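Local atomic coordinates of DNA replication factor Cdt1 (Mus musculus, PDB entry 3A4C), a protein that licenses DNA replication origins, cooperating with CDC6 and the origin recognition complex to load the MCM complex onto DNA, and supports stable kinetochore-microtubule attachment in mitosis. Residues 65-70 with 98-103; 17-22 with 61-66. One frame throughout, in Å; residues are numbered along the deposited sequence.

Contact 1 of 2, residues 65-70 with 98-103; sequences ELLPDW and AHHVHA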
loop_
_atom_site.group_PDB
_atom_site.type_symbol
_atom_site.label_atom_id
_atom_site.label_comp_id
_atom_site.label_asym_id
_atom_site.label_seq_id
_atom_site.Cartn_x
_atom_site.Cartn_y
_atom_site.Cartn_z
ATOM N N GLU A 65 -5.862 -4.913 0.916
ATOM C CA GLU A 65 -7.224 -5.224 1.331
ATOM C C GLU A 65 -8.239 -4.269 0.712
ATOM O O GLU A 65 -9.346 -4.674 0.356
ATOM C CB GLU A 65 -7.316 -5.186 2.857
ATOM C CG GLU A 65 -6.683 -6.425 3.481
ATOM C CD GLU A 65 -6.339 -6.250 4.930
ATOM O OE1 GLU A 65 -6.537 -5.137 5.475
ATOM O OE2 GLU A 65 -5.862 -7.237 5.524
ATOM N N LEU A 66 -7.855 -3.001 0.573
ATOM C CA LEU A 66 -8.753 -2.001 -0.004
ATOM C C LEU A 66 -8.802 -2.072 -1.524
ATOM O O LEU A 66 -9.846 -1.817 -2.124
ATOM C CB LEU A 66 -8.368 -0.586 0.439
ATOM C CG LEU A 66 -9.101 -0.071 1.680
ATOM C CD1 LEU A 66 -8.663 -0.841 2.891
ATOM C CD2 LEU A 66 -8.861 1.414 1.888
ATOM N N LEU A 67 -7.674 -2.413 -2.142
ATOM C CA LEU A 67 -7.564 -2.398 -3.599
ATOM C C LEU A 67 -7.026 -3.728 -4.129
ATOM O O LEU A 67 -5.971 -3.769 -4.761
ATOM C CB LEU A 67 -6.646 -1.258 -4.045
ATOM C CG LEU A 67 -7.032 0.151 -3.591
ATOM C CD1 LEU A 67 -5.888 1.125 -3.807
ATOM C CD2 LEU A 67 -8.280 0.627 -4.314
ATOM N N PRO A 68 -7.762 -4.821 -3.885
ATOM C CA PRO A 68 -7.279 -6.164 -4.222
ATOM C C PRO A 68 -7.095 -6.388 -5.726
ATOM O O PRO A 68 -6.317 -7.259 -6.111
ATOM C CB PRO A 68 -8.398 -7.068 -3.690
ATOM C CG PRO A 68 -9.616 -6.192 -3.745
ATOM C CD PRO A 68 -9.090 -4.877 -3.247
ATOM N N ASP A 69 -7.798 -5.631 -6.558
ATOM C CA ASP A 69 -7.644 -5.760 -8.005
ATOM C C ASP A 69 -6.362 -5.095 -8.504
ATOM O O ASP A 69 -5.913 -5.344 -9.623
ATOM C CB ASP A 69 -8.857 -5.181 -8.728
ATOM C CG ASP A 69 -10.087 -6.052 -8.582
ATOM O OD1 ASP A 69 -9.940 -7.226 -8.174
ATOM O OD2 ASP A 69 -11.199 -5.564 -8.874
ATOM N N TRP A 70 -5.775 -4.246 -7.671
ATOM C CA TRP A 70 -4.536 -3.575 -8.033
ATOM C C TRP A 70 -3.347 -4.283 -7.409
ATOM O O TRP A 70 -2.388 -4.631 -8.090
ATOM C CB TRP A 70 -4.567 -2.123 -7.553
ATOM C CG TRP A 70 -3.321 -1.356 -7.846
ATOM C CD1 TRP A 70 -2.649 -1.307 -9.027
ATOM C CD2 TRP A 70 -2.611 -0.494 -6.942
ATOM N NE1 TRP A 70 -1.557 -0.474 -8.917
ATOM C CE2 TRP A 70 -1.516 0.039 -7.647
ATOM C CE3 TRP A 70 -2.799 -0.125 -5.606
ATOM C CZ2 TRP A 70 -0.608 0.921 -7.062
ATOM C CZ3 TRP A 70 -1.895 0.756 -5.025
ATOM C CH2 TRP A 70 -0.816 1.267 -5.753
ATOM N N ALA A 98 -10.392 6.550 -2.285
ATOM C CA ALA A 98 -11.122 7.600 -1.585
ATOM C C ALA A 98 -12.558 7.188 -1.292
ATOM O O ALA A 98 -13.074 7.437 -0.204
ATOM C CB ALA A 98 -11.106 8.895 -2.398
ATOM N N HIS A 99 -13.205 6.569 -2.274
ATOM C CA HIS A 99 -14.585 6.118 -2.105
ATOM C C HIS A 99 -14.703 5.055 -1.011
ATOM O O HIS A 99 -15.586 5.123 -0.156
ATOM C CB HIS A 99 -15.128 5.554 -3.414
ATOM C CG HIS A 99 -16.365 4.729 -3.242
ATOM N ND1 HIS A 99 -17.629 5.280 -3.207
ATOM C CD2 HIS A 99 -16.531 3.395 -3.068
ATOM C CE1 HIS A 99 -18.520 4.319 -3.033
ATOM N NE2 HIS A 99 -17.880 3.166 -2.951
ATOM N N HIS A 100 -13.822 4.060 -1.059
ATOM C CA HIS A 100 -13.793 3.019 -0.038
ATOM C C HIS A 100 -13.623 3.600 1.350
ATOM O O HIS A 100 -14.350 3.241 2.279
ATOM C CB HIS A 100 -12.649 2.042 -0.299
ATOM C CG HIS A 100 -12.792 1.284 -1.578
ATOM N ND1 HIS A 100 -13.985 1.203 -2.262
ATOM C CD2 HIS A 100 -11.897 0.564 -2.293
ATOM C CE1 HIS A 100 -13.818 0.465 -3.346
ATOM N NE2 HIS A 100 -12.560 0.067 -3.387
ATOM N N VAL A 101 -12.631 4.472 1.500
ATOM C CA VAL A 101 -12.331 5.064 2.793
ATOM C C VAL A 101 -13.524 5.855 3.306
ATOM O O VAL A 101 -13.936 5.697 4.459
ATOM C CB VAL A 101 -11.069 5.936 2.739
ATOM C CG1 VAL A 101 -10.926 6.749 4.017
ATOM C CG2 VAL A 101 -9.825 5.054 2.504
ATOM N N HIS A 102 -14.089 6.692 2.441
ATOM C CA HIS A 102 -15.275 7.465 2.795
ATOM C C HIS A 102 -16.447 6.566 3.199
ATOM O O HIS A 102 -17.148 6.843 4.174
ATOM C CB HIS A 102 -15.695 8.369 1.635
ATOM C CG HIS A 102 -16.935 9.161 1.917
ATOM N ND1 HIS A 102 -16.935 10.275 2.731
ATOM C CD2 HIS A 102 -18.217 8.987 1.517
ATOM C CE1 HIS A 102 -18.161 10.761 2.808
ATOM N NE2 HIS A 102 -18.959 9.998 2.082
ATOM N N ALA A 103 -16.657 5.490 2.448
ATOM C CA ALA A 103 -17.780 4.594 2.711
ATOM C C ALA A 103 -17.717 3.922 4.078
ATOM O O ALA A 103 -18.752 3.527 4.610
ATOM C CB ALA A 103 -17.926 3.557 1.606
HETATM O O HOH W 1 -11.498 -1.856 -5.035
#
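Leu66 and Val101 form the close-packed end of this contact: CD2 of Leu66 meets CG2 of Val101 at 3.8 Å, methyl to methyl, where the last turn of helix 53-66 comes up to helix 90-104. A chi1 of 169° puts CG1 of Val101 anti to the backbone N and CG2 beside that N, anti to the carbonyl carbon; CG2 is the methyl that touches Leu66. Leu97, Leu12 and Arg8 also pack on Leu66, so its side chain sits between the first and last helices.

The other end is wetter and carried by His100. Its CD2 comes within 3.1 Å of Leu66 O, approaching obliquely with no direct hydrogen bond. Leu67 CD2 lies 4.1 Å from that same His100 CD2, a loose apolar touch from the buried residue at which the chain leaves helical geometry. A water in the ring plane bonds His100 NE2 at 2.7 Å and gives a weak, 3.3 Å bond to Leu66 O. That carbonyl therefore has the CD2 side of the ring and a weakly bound water as neighbours.

Past the helix end, Trp70 N bonds Leu67 O at 3.0 Å, a turn leading into strand 71-76. In this C-terminal domain of Cdt1, the contact fastens the carboxy-terminal helix to the end of the third helix of a winged helix fold.

Contact 2 of 2, residues 17-22 with 61-66; sequences ELARVL and VLLAEL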
loop_
_atom_site.group_PDB
_atom_site.type_symbol
_atom_site.label_atom_id
_atom_site.label_comp_id
_atom_site.label_asym_id
_atom_site.label_seq_id
_atom_site.Cartn_x
_atom_site.Cartn_y
_atom_site.Cartn_z
ATOM N N GLU A 17 -1.135 8.820 -0.390
ATOM C CA GLU A 17 0.264 9.164 -0.642
ATOM C C GLU A 17 1.146 7.935 -0.721
ATOM O O GLU A 17 2.017 7.854 -1.583
ATOM C CB GLU A 17 0.799 10.143 0.408
ATOM C CG GLU A 17 0.314 11.569 0.158
ATOM C CD GLU A 17 0.925 12.580 1.101
ATOM O OE1 GLU A 17 1.542 12.157 2.103
ATOM O OE2 GLU A 17 0.792 13.800 0.833
ATOM N N LEU A 18 0.925 6.981 0.183
ATOM C CA LEU A 18 1.672 5.724 0.152
ATOM C C LEU A 18 1.450 4.947 -1.143
ATOM O O LEU A 18 2.359 4.287 -1.642
ATOM C CB LEU A 18 1.322 4.860 1.365
ATOM C CG LEU A 18 2.309 4.837 2.538
ATOM C CD1 LEU A 18 3.231 6.035 2.568
ATOM C CD2 LEU A 18 1.608 4.643 3.893
ATOM N N ALA A 19 0.243 5.017 -1.690
ATOM C CA ALA A 19 -0.037 4.339 -2.947
ATOM C C ALA A 19 0.808 4.917 -4.074
ATOM O O ALA A 19 1.251 4.194 -4.959
ATOM C CB ALA A 19 -1.506 4.432 -3.285
ATOM N N ARG A 20 1.014 6.228 -4.051
ATOM C CA ARG A 20 1.838 6.858 -5.067
ATOM C C ARG A 20 3.290 6.472 -4.887
ATOM O O ARG A 20 3.985 6.210 -5.863
ATOM C CB ARG A 20 1.693 8.381 -5.060
ATOM C CG ARG A 20 2.438 9.043 -6.230
ATOM C CD ARG A 20 2.013 10.488 -6.435
ATOM N NE ARG A 20 0.564 10.620 -6.313
ATOM C CZ ARG A 20 -0.294 10.478 -7.314
ATOM N NH1 ARG A 20 0.144 10.213 -8.541
ATOM N NH2 ARG A 20 -1.598 10.604 -7.084
ATOM N N VAL A 21 3.749 6.439 -3.637
ATOM C CA VAL A 21 5.118 6.014 -3.353
ATOM C C VAL A 21 5.298 4.580 -3.849
ATOM O O VAL A 21 6.281 4.255 -4.508
ATOM C CB VAL A 21 5.455 6.080 -1.843
ATOM C CG1 VAL A 21 6.840 5.479 -1.573
ATOM C CG2 VAL A 21 5.416 7.522 -1.341
ATOM N N LEU A 22 4.339 3.720 -3.533
ATOM C CA LEU A 22 4.382 2.342 -4.023
ATOM C C LEU A 22 4.475 2.285 -5.553
ATOM O O LEU A 22 5.300 1.559 -6.119
ATOM C CB LEU A 22 3.126 1.596 -3.566
ATOM C CG LEU A 22 3.011 0.155 -4.047
ATOM C CD1 LEU A 22 4.241 -0.609 -3.609
ATOM C CD2 LEU A 22 1.745 -0.501 -3.497
ATOM N N VAL A 61 -0.479 -3.843 3.518
ATOM C CA VAL A 61 -1.506 -4.866 3.655
ATOM C C VAL A 61 -2.894 -4.235 3.629
ATOM O O VAL A 61 -3.811 -4.765 3.006
ATOM C CB VAL A 61 -1.320 -5.684 4.939
ATOM C CG1 VAL A 61 -2.582 -6.477 5.245
ATOM C CG2 VAL A 61 -0.119 -6.626 4.795
ATOM N N LEU A 62 -3.056 -3.098 4.301
ATOM C CA LEU A 62 -4.325 -2.366 4.231
ATOM C C LEU A 62 -4.658 -2.009 2.788
ATOM O O LEU A 62 -5.795 -2.138 2.350
ATOM C CB LEU A 62 -4.262 -1.089 5.067
ATOM C CG LEU A 62 -4.210 -1.233 6.583
ATOM C CD1 LEU A 62 -4.460 0.145 7.227
ATOM C CD2 LEU A 62 -5.249 -2.229 7.051
ATOM N N LEU A 63 -3.652 -1.564 2.046
ATOM C CA LEU A 63 -3.832 -1.198 0.644
ATOM C C LEU A 63 -4.249 -2.415 -0.187
ATOM O O LEU A 63 -5.093 -2.322 -1.088
ATOM C CB LEU A 63 -2.506 -0.642 0.127
ATOM C CG LEU A 63 -2.388 0.518 -0.853
ATOM C CD1 LEU A 63 -3.496 1.572 -0.687
ATOM C CD2 LEU A 63 -0.994 1.125 -0.674
ATOM N N ALA A 64 -3.643 -3.560 0.112
ATOM C CA ALA A 64 -3.971 -4.807 -0.582
ATOM C C ALA A 64 -5.401 -5.227 -0.288
ATOM O O ALA A 64 -6.069 -5.826 -1.128
ATOM C CB ALA A 64 -2.990 -5.924 -0.187
ATOM N N GLU A 65 -5.862 -4.913 0.916
ATOM C CA GLU A 65 -7.224 -5.224 1.331
ATOM C C GLU A 65 -8.239 -4.269 0.712
ATOM O O GLU A 65 -9.346 -4.674 0.356
ATOM C CB GLU A 65 -7.316 -5.186 2.857
ATOM C CG GLU A 65 -6.683 -6.425 3.481
ATOM C CD GLU A 65 -6.339 -6.250 4.930
ATOM O OE1 GLU A 65 -6.537 -5.137 5.475
ATOM O OE2 GLU A 65 -5.862 -7.237 5.524
ATOM N N LEU A 66 -7.855 -3.001 0.573
ATOM C CA LEU A 66 -8.753 -2.001 -0.004
ATOM C C LEU A 66 -8.802 -2.072 -1.524
ATOM O O LEU A 66 -9.846 -1.817 -2.124
ATOM C CB LEU A 66 -8.368 -0.586 0.439
ATOM C CG LEU A 66 -9.101 -0.071 1.680
ATOM C CD1 LEU A 66 -8.663 -0.841 2.891
ATOM C CD2 LEU A 66 -8.861 1.414 1.888
#
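Two helical segments meet here through their sides, with Ala19 and Leu63 the closest pair at 7.6 Å between CA atoms. Both are regular: Leu22 N bonds Leu18 O at 2.8 Å in one, and Leu66 N bonds Leu62 O at 2.9 Å in the other. No hydrogen bond crosses between them, and the contact rests on apolar side chains. In the winged helix fold of this domain, 17-22 belongs to the long first helix, 3-27, and 61-66 to helix 53-66, which by its place in the topology corresponds to the third helix of the winged helix, the second of its helix-turn-helix.

The small side chain of Ala19 matters because it lets a leucine come up to the helix backbone. Leu63 points toward the partner and brings in its CD2 branch, which lies 4.2 Å from Ala19 CB and slightly nearer to the main chain. From the next turn, Leu22 reaches the same methyl at 4.3 Å; its CG runs anti to the backbone N, chi1 178°, and its CD2 is the methyl that meets Leu63. Leu63 is less relaxed, with chi1 at -143°, well away from a staggered value.

All three touching residues are buried. Around them, Leu71 packs on both Leu22 and Leu63, and Val39 and Met43 of helix 36-45 on Leu22, so helices and sheet share one core. Both touches are made by Leu63 CD2: seen from this methyl, Leu22 CD2 and Ala19 CA stand about 77° apart, and the approach to Ala19 CA is 4.1 Å.

Overall arrangement
Helix 53-66 serves both contacts, which share Glu65 and Leu66 and have centres about 9 Å apart. Contact 2 lies near the middle of the domain, its centre about 2 Å from that of the chain, whereas contact 1 is about 11 Å out and only partly buried. Trp70 joins them: its CH2 lies 3.7 Å from Ala19 O and 3.8 Å from Leu22 CD2, and its CZ3 is 4.2 Å from Leu63 CG. Leu93 packs on this indole too, bringing helix 90-104 to the same ring. Together the two interfaces bind the first and last helices to the third, one deep in the core and one at its margin.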